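Local coordinates for malonyl CoA-acyl carrier protein transacylase (Burkholderia pseudomallei, PDB 3G87) that probably transfers the malonyl group from malonyl-CoA to the holo acyl carrier protein, releasing free CoA, at residues D31-A36 and N70-Y75; A38-S43 and T62-Y67; A98-A101 and D106-T109. All blocks are in the same frame, centred on the assembly; numbering follows the deposited sequence.

Contact 1: D31-A36 and N70-Y75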
loop_
_atom_site.group_PDB
_atom_site.type_symbol
_atom_site.label_atom_id
_atom_site.label_comp_id
_atom_site.label_asym_id
_atom_site.label_seq_id
_atom_site.Cartn_x
_atom_site.Cartn_y
_atom_site.Cartn_z
ATOM N N ASP A 31 25.080 -1.397 3.982
ATOM C CA ASP A 31 25.110 -2.475 2.957
ATOM C C ASP A 31 23.763 -2.679 2.210
ATOM O O ASP A 31 23.763 -2.800 0.995
ATOM C CB ASP A 31 25.556 -3.808 3.533
ATOM C CG ASP A 31 27.050 -3.829 3.921
ATOM O OD1 ASP A 31 27.750 -2.766 3.874
ATOM O OD2 ASP A 31 27.508 -4.934 4.317
ATOM N N LEU A 32 22.633 -2.708 2.920
ATOM C CA LEU A 32 21.327 -2.740 2.277
ATOM C C LEU A 32 21.221 -1.527 1.351
ATOM O O LEU A 32 20.891 -1.678 0.179
ATOM C CB LEU A 32 20.209 -2.753 3.333
ATOM C CG LEU A 32 19.690 -4.128 3.771
ATOM C CD1 LEU A 32 20.781 -5.142 3.803
ATOM C CD2 LEU A 32 18.960 -4.140 5.096
ATOM N N THR A 33 21.589 -0.336 1.845
ATOM C CA THR A 33 21.555 0.863 1.009
ATOM C C THR A 33 22.348 0.739 -0.293
ATOM O O THR A 33 21.828 1.064 -1.372
ATOM C CB THR A 33 21.958 2.079 1.802
ATOM O OG1 THR A 33 21.049 2.237 2.887
ATOM C CG2 THR A 33 21.904 3.334 0.968
ATOM N N ALA A 34 23.579 0.238 -0.222
ATOM C CA ALA A 34 24.382 0.040 -1.431
ATOM C C ALA A 34 23.743 -1.000 -2.327
ATOM O O ALA A 34 23.813 -0.860 -3.551
ATOM C CB ALA A 34 25.816 -0.371 -1.101
ATOM N N GLN A 35 23.140 -2.047 -1.737
ATOM C CA GLN A 35 22.403 -3.008 -2.546
ATOM C C GLN A 35 21.260 -2.334 -3.300
ATOM O O GLN A 35 20.959 -2.698 -4.437
ATOM C CB GLN A 35 21.801 -4.156 -1.700
ATOM C CG GLN A 35 22.819 -5.070 -1.112
ATOM C CD GLN A 35 22.197 -6.110 -0.194
ATOM O OE1 GLN A 35 20.976 -6.131 0.074
ATOM N NE2 GLN A 35 23.042 -7.001 0.283
ATOM N N ALA A 36 20.598 -1.382 -2.649
ATOM C CA ALA A 36 19.448 -0.733 -3.271
ATOM C C ALA A 36 19.931 0.208 -4.381
ATOM O O ALA A 36 19.348 0.201 -5.458
ATOM C CB ALA A 36 18.570 0.019 -2.219
ATOM N N ASN A 70 10.415 1.560 4.402
ATOM C CA ASN A 70 9.654 0.630 5.210
ATOM C C ASN A 70 10.568 -0.505 5.683
ATOM O O ASN A 70 10.545 -0.876 6.848
ATOM C CB ASN A 70 8.491 0.037 4.406
ATOM C CG ASN A 70 7.395 1.024 4.141
ATOM O OD1 ASN A 70 7.422 2.189 4.600
ATOM N ND2 ASN A 70 6.394 0.575 3.382
ATOM N N ALA A 71 11.337 -1.099 4.783
ATOM C CA ALA A 71 12.238 -2.195 5.159
ATOM C C ALA A 71 13.246 -1.835 6.246
ATOM O O ALA A 71 13.453 -2.583 7.189
ATOM C CB ALA A 71 12.998 -2.674 3.927
ATOM N N LEU A 72 13.930 -0.719 6.089
ATOM C CA LEU A 72 14.975 -0.357 7.024
ATOM C C LEU A 72 14.383 -0.115 8.400
ATOM O O LEU A 72 14.907 -0.624 9.404
ATOM C CB LEU A 72 15.709 0.871 6.495
ATOM C CG LEU A 72 17.027 0.560 5.736
ATOM C CD1 LEU A 72 16.987 -0.665 4.798
ATOM C CD2 LEU A 72 17.501 1.782 4.986
ATOM N N THR A 73 13.265 0.610 8.439
ATOM C CA THR A 73 12.504 0.812 9.665
ATOM C C THR A 73 12.144 -0.530 10.279
ATOM O O THR A 73 12.336 -0.717 11.481
ATOM C CB THR A 73 11.235 1.539 9.392
ATOM O OG1 THR A 73 11.553 2.720 8.683
ATOM C CG2 THR A 73 10.580 1.941 10.693
ATOM N N TYR A 74 11.672 -1.464 9.457
ATOM C CA TYR A 74 11.374 -2.809 9.934
ATOM C C TYR A 74 12.617 -3.523 10.548
ATOM O O TYR A 74 12.549 -4.053 11.655
ATOM C CB TYR A 74 10.753 -3.592 8.811
ATOM C CG TYR A 74 10.797 -5.090 8.996
ATOM C CD1 TYR A 74 9.883 -5.757 9.851
ATOM C CD2 TYR A 74 11.739 -5.865 8.284
ATOM C CE1 TYR A 74 9.974 -7.162 10.022
ATOM C CE2 TYR A 74 11.808 -7.229 8.458
ATOM C CZ TYR A 74 10.941 -7.859 9.302
ATOM O OH TYR A 74 11.049 -9.192 9.420
ATOM N N TYR A 75 13.747 -3.530 9.838
ATOM C CA TYR A 75 14.999 -4.031 10.424
ATOM C C TYR A 75 15.445 -3.289 11.688
ATOM O O TYR A 75 15.833 -3.934 12.644
ATOM C CB TYR A 75 16.127 -4.035 9.419
ATOM C CG TYR A 75 15.881 -4.893 8.184
ATOM C CD1 TYR A 75 15.473 -6.254 8.281
ATOM C CD2 TYR A 75 16.042 -4.340 6.916
ATOM C CE1 TYR A 75 15.250 -7.008 7.147
ATOM C CE2 TYR A 75 15.800 -5.098 5.784
ATOM C CZ TYR A 75 15.439 -6.416 5.902
ATOM O OH TYR A 75 15.255 -7.117 4.732
#
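Leu32 and Tyr75 make the closest apolar touch between residues 31-36 of helix 30-40 and residues 70-75 of helix 59-81. The CD2 methyl of Leu32 lies 3.4 Å from Tyr75 CE2 and about as far from CD2 of the same ring, so one methyl meets one bond of the ring at a slant. Tyr75 has its CG anti to its own carbonyl carbon (chi1 -60°), which turns the ring so that its CD2-CE2 side, not its hydroxyl, is presented to Leu32. Within helix 59-81, Tyr74 CD2 sits 3.7 Å above one face of the Tyr75 ring, toward its rim.

The second apolar pairing is between branched leucines: Leu72 CD1 reaches Leu32 CD2 at 4.0 Å and also touches Leu32 CB. The bond from CA to CB of Leu72 does not aim straight across, but its branch brings both methyls toward helix 30-40, and Leu72 CD2 approaches Thr33 OG1 at 4.1 Å, with the two side chains at about a right angle.

Polar chemistry stays within each helix or goes elsewhere. No hydrogen bond joins the segments, and Thr33 OG1, anti to the carbonyl carbon, bonds to Phe26 O, so a threonine can turn a satisfied hydroxyl toward leucine.

The segment axes run nearly antiparallel, at 163°, but approach no closer than 11.7 Å. Such spacing calls for long side chains, leucine and tyrosine, to bridge it. With no hydrogen bond across the gap and mostly methyl and ring contacts, cohesion should come largely from dispersion and the exclusion of water.

Contact 2: A38-S43 and T62-Y67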
loop_
_atom_site.group_PDB
_atom_site.type_symbol
_atom_site.label_atom_id
_atom_site.label_comp_id
_atom_site.label_asym_id
_atom_site.label_seq_id
_atom_site.Cartn_x
_atom_site.Cartn_y
_atom_site.Cartn_z
ATOM N N ALA A 38 22.506 -0.198 -6.196
ATOM C CA ALA A 38 22.929 -0.976 -7.373
ATOM C C ALA A 38 21.744 -1.530 -8.171
ATOM O O ALA A 38 21.850 -1.746 -9.384
ATOM C CB ALA A 38 23.944 -2.092 -6.984
ATOM N N VAL A 39 20.604 -1.764 -7.504
ATOM C CA VAL A 39 19.463 -2.357 -8.173
ATOM C C VAL A 39 18.776 -1.278 -9.020
ATOM O O VAL A 39 18.322 -1.496 -10.167
ATOM C CB VAL A 39 18.482 -2.957 -7.147
ATOM C CG1 VAL A 39 17.075 -3.060 -7.762
ATOM C CG2 VAL A 39 18.974 -4.369 -6.609
ATOM N N LEU A 40 18.761 -0.084 -8.437
ATOM C CA LEU A 40 17.995 1.034 -8.911
ATOM C C LEU A 40 18.779 1.922 -9.877
ATOM O O LEU A 40 18.180 2.519 -10.793
ATOM C CB LEU A 40 17.576 1.858 -7.701
ATOM C CG LEU A 40 16.438 1.287 -6.859
ATOM C CD1 LEU A 40 16.379 2.098 -5.610
ATOM C CD2 LEU A 40 15.064 1.345 -7.531
ATOM N N GLY A 41 20.102 1.990 -9.699
ATOM C CA GLY A 41 20.931 2.807 -10.567
ATOM C C GLY A 41 20.908 4.277 -10.161
ATOM O O GLY A 41 21.278 5.136 -10.944
ATOM N N TYR A 42 20.501 4.577 -8.923
ATOM C CA TYR A 42 20.618 5.936 -8.376
ATOM C C TYR A 42 20.677 5.859 -6.864
ATOM O O TYR A 42 20.472 4.777 -6.287
ATOM C CB TYR A 42 19.451 6.812 -8.847
ATOM C CG TYR A 42 18.077 6.286 -8.529
ATOM C CD1 TYR A 42 17.575 6.354 -7.212
ATOM C CD2 TYR A 42 17.268 5.759 -9.528
ATOM C CE1 TYR A 42 16.331 5.893 -6.886
ATOM C CE2 TYR A 42 16.014 5.298 -9.229
ATOM C CZ TYR A 42 15.538 5.368 -7.883
ATOM O OH TYR A 42 14.281 4.926 -7.544
ATOM N N SER A 43 20.956 6.972 -6.195
ATOM C CA SER A 43 21.093 6.923 -4.747
ATOM C C SER A 43 19.725 6.946 -4.088
ATOM O O SER A 43 18.975 7.886 -4.266
ATOM C CB SER A 43 21.918 8.097 -4.222
ATOM O OG SER A 43 22.090 7.990 -2.792
ATOM N N THR A 62 8.469 7.085 -5.934
ATOM C CA THR A 62 7.761 6.891 -4.690
ATOM C C THR A 62 7.826 5.478 -4.125
ATOM O O THR A 62 7.990 5.286 -2.962
ATOM C CB THR A 62 6.290 7.214 -4.861
ATOM O OG1 THR A 62 6.141 8.436 -5.529
ATOM C CG2 THR A 62 5.659 7.333 -3.544
ATOM N N GLN A 63 7.670 4.516 -5.007
ATOM C CA GLN A 63 7.516 3.126 -4.661
ATOM C C GLN A 63 8.783 2.461 -4.125
ATOM O O GLN A 63 8.730 1.866 -3.087
ATOM C CB GLN A 63 6.861 2.366 -5.798
ATOM C CG GLN A 63 5.345 2.486 -5.871
ATOM C CD GLN A 63 4.712 1.520 -6.806
ATOM O OE1 GLN A 63 3.996 1.898 -7.683
ATOM N NE2 GLN A 63 5.001 0.270 -6.642
ATOM N N PRO A 64 9.908 2.628 -4.811
ATOM C CA PRO A 64 11.172 2.188 -4.265
ATOM C C PRO A 64 11.538 2.909 -3.007
ATOM O O PRO A 64 12.061 2.273 -2.173
ATOM C CB PRO A 64 12.148 2.515 -5.368
ATOM C CG PRO A 64 11.399 2.527 -6.512
ATOM C CD PRO A 64 10.104 3.032 -6.198
ATOM N N ALA A 65 11.227 4.189 -2.908
ATOM C CA ALA A 65 11.437 4.991 -1.689
ATOM C C ALA A 65 10.706 4.429 -0.492
ATOM O O ALA A 65 11.298 4.207 0.557
ATOM C CB ALA A 65 11.011 6.425 -1.916
ATOM N N LEU A 66 9.410 4.211 -0.640
ATOM C CA LEU A 66 8.609 3.584 0.406
ATOM C C LEU A 66 9.152 2.239 0.840
ATOM O O LEU A 66 9.371 2.010 2.034
ATOM C CB LEU A 66 7.167 3.432 -0.069
ATOM C CG LEU A 66 6.443 4.776 -0.219
ATOM C CD1 LEU A 66 5.102 4.543 -0.940
ATOM C CD2 LEU A 66 6.250 5.499 1.135
ATOM N N TYR A 67 9.402 1.372 -0.133
ATOM C CA TYR A 67 9.837 0.018 0.136
ATOM C C TYR A 67 11.097 -0.008 0.978
ATOM O O TYR A 67 11.174 -0.761 1.955
ATOM C CB TYR A 67 10.068 -0.763 -1.183
ATOM C CG TYR A 67 10.653 -2.175 -0.992
ATOM C CD1 TYR A 67 9.814 -3.277 -0.718
ATOM C CD2 TYR A 67 12.027 -2.400 -1.076
ATOM C CE1 TYR A 67 10.333 -4.564 -0.543
ATOM C CE2 TYR A 67 12.580 -3.688 -0.857
ATOM C CZ TYR A 67 11.725 -4.766 -0.633
ATOM O OH TYR A 67 12.250 -6.032 -0.446
#
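Pro64 meets two side chains from the end of helix 30-40 and the turn after it. Leu40 CD2 lies 3.8 Å from Pro64 CB and nearly as close to CG, while Tyr42 OH stands 3.9 Å from the same Pro64 CB. The leucine methyl and the phenol oxygen thus share one edge of the pyrrolidine, and Tyr42 comes to it at about a right angle. This is van der Waals contact; no hydrogen bond links the segments.

Behind this first shell, Leu40 and Tyr42 support each other: Leu40 CB lies 4.0 Å above the centre of the Tyr42 ring. Tyr42 CG is placed between its backbone N and carbonyl carbon (chi1 56°), which folds the ring back over Leu40. Gly41 makes the turn possible, leaving the helix with a positive phi of 81° that glycine adopts easily. Proline suits its own place too, since helix 59-81 is kinked where its nitrogen, lacking a hydrogen, makes no bond to the preceding turn.

Farther out, Tyr42 also packs on Leu47 of helix 44-50, which Ser43 N-caps. Val39 and Tyr67 both pack on Leu111, which places helix 107-123 beside both segments.

Contact 3: A98-A101 and D106-T109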
loop_
_atom_site.group_PDB
_atom_site.type_symbol
_atom_site.label_atom_id
_atom_site.label_comp_id
_atom_site.label_asym_id
_atom_site.label_seq_id
_atom_site.Cartn_x
_atom_site.Cartn_y
_atom_site.Cartn_z
ATOM N N ALA A 98 5.448 -6.461 3.724
ATOM C CA ALA A 98 4.799 -7.589 4.483
ATOM C C ALA A 98 5.337 -8.931 3.995
ATOM O O ALA A 98 5.714 -9.782 4.796
ATOM C CB ALA A 98 3.250 -7.567 4.307
ATOM N N LEU A 99 5.320 -9.134 2.670
ATOM C CA LEU A 99 5.867 -10.345 2.059
ATOM C C LEU A 99 7.360 -10.491 2.384
ATOM O O LEU A 99 7.818 -11.617 2.687
ATOM C CB LEU A 99 5.627 -10.369 0.542
ATOM C CG LEU A 99 4.162 -10.426 0.065
ATOM C CD1 LEU A 99 4.030 -10.238 -1.476
ATOM C CD2 LEU A 99 3.505 -11.763 0.551
ATOM N N LEU A 100 8.097 -9.361 2.408
ATOM C CA LEU A 100 9.507 -9.391 2.802
ATOM C C LEU A 100 9.684 -9.924 4.241
ATOM O O LEU A 100 10.455 -10.850 4.470
ATOM C CB LEU A 100 10.127 -8.000 2.678
ATOM C CG LEU A 100 11.562 -7.906 3.179
ATOM C CD1 LEU A 100 12.521 -8.801 2.384
ATOM C CD2 LEU A 100 12.061 -6.409 3.165
ATOM N N ALA A 101 8.950 -9.329 5.194
ATOM C CA ALA A 101 8.985 -9.753 6.583
ATOM C C ALA A 101 8.453 -11.140 6.787
ATOM O O ALA A 101 8.749 -11.714 7.789
ATOM C CB ALA A 101 8.241 -8.766 7.483
ATOM N N ASP A 106 14.019 -12.080 -0.554
ATOM C CA ASP A 106 14.950 -11.246 0.156
ATOM C C ASP A 106 14.810 -9.775 -0.189
ATOM O O ASP A 106 14.022 -9.425 -0.983
ATOM C CB ASP A 106 16.376 -11.748 0.033
ATOM C CG ASP A 106 16.909 -11.728 -1.341
ATOM O OD1 ASP A 106 16.442 -11.083 -2.207
ATOM O OD2 ASP A 106 17.875 -12.362 -1.548
ATOM N N PHE A 107 15.608 -8.942 0.436
ATOM C CA PHE A 107 15.519 -7.504 0.296
ATOM C C PHE A 107 15.693 -7.036 -1.138
ATOM O O PHE A 107 14.919 -6.301 -1.619
ATOM C CB PHE A 107 16.475 -6.811 1.242
ATOM C CG PHE A 107 16.611 -5.354 1.019
ATOM C CD1 PHE A 107 15.622 -4.487 1.373
ATOM C CD2 PHE A 107 17.740 -4.841 0.459
ATOM C CE1 PHE A 107 15.771 -3.179 1.171
ATOM C CE2 PHE A 107 17.866 -3.532 0.267
ATOM C CZ PHE A 107 16.880 -2.702 0.620
ATOM N N GLU A 108 16.707 -7.515 -1.806
ATOM C CA GLU A 108 16.972 -7.172 -3.172
ATOM C C GLU A 108 15.900 -7.634 -4.121
ATOM O O GLU A 108 15.591 -6.975 -5.049
ATOM C CB GLU A 108 18.304 -7.751 -3.636
ATOM C CG GLU A 108 19.499 -7.038 -3.195
ATOM C CD GLU A 108 20.752 -7.920 -3.194
ATOM O OE1 GLU A 108 20.639 -9.117 -2.983
ATOM O OE2 GLU A 108 21.837 -7.413 -3.414
ATOM N N THR A 109 15.339 -8.787 -3.864
ATOM C CA THR A 109 14.393 -9.341 -4.769
ATOM C C THR A 109 13.099 -8.549 -4.701
ATOM O O THR A 109 12.506 -8.322 -5.688
ATOM C CB THR A 109 14.173 -10.834 -4.527
ATOM O OG1 THR A 109 15.363 -11.539 -4.746
ATOM C CG2 THR A 109 13.179 -11.373 -5.450
#
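A short loop connects helix 94-101, which follows the presumed nucleophile elbow around Ser92, to helix 107-123, and Leu100 packs on the N-capped start of the second helix. Leu100 CD1 lies 3.6 Å from Asp106 C, the carbonyl carbon, and a similar distance from Phe107 N, so the methyl rests on the peptide linking the capping residue to the first helical one. The other branch, Leu100 CD2, comes to the edge of the Phe107 ring, near its plane, 4.4 Å from Phe107 CD1. Leu100 has CG anti to its backbone N (chi1 175°), and this directs the fork across to the neighbouring helix. A branched leucine suits the spot because its two methyls can serve backbone and ring at once.

Phe107 is buried: its ring also packs on Tyr75 of helix 59-81 and on Leu32 and Gln35 of helix 30-40.

Asp106 is the N-cap, a role suited to its short acceptor side chain. Its OD1 takes two bonds from Thr109. Thr109 N, 3.0 Å from Asp106 OD1, arrives nearly in line with the C-O bond, whereas Thr109 OG1, 2.8 Å from Asp106 OD1, comes from 36° out of the carboxylate plane.

How the contacts relate
After strand 6-11 and the short helix 25-28, the chain enters helix 30-40, passes through helix 44-50 and returns along helix 59-81. Contact 2 closes the shorter loop, residues 43 to 62, and is nested inside the wider one closed by contact 1; both join the same two helices, with centres 10 Å apart. After strand 87-90, contact 3 follows in series and closes the tight turn between helices 94-101 and 107-123. It meets both earlier contacts: Tyr74 packs on Ala101 and Gln35 on Phe107 and Glu108, while the hydroxyl of Tyr67 in contact 2 hydrogen-bonds the carbonyl oxygen of Phe107. Four helices of the acyl transferase domain are thereby tied together.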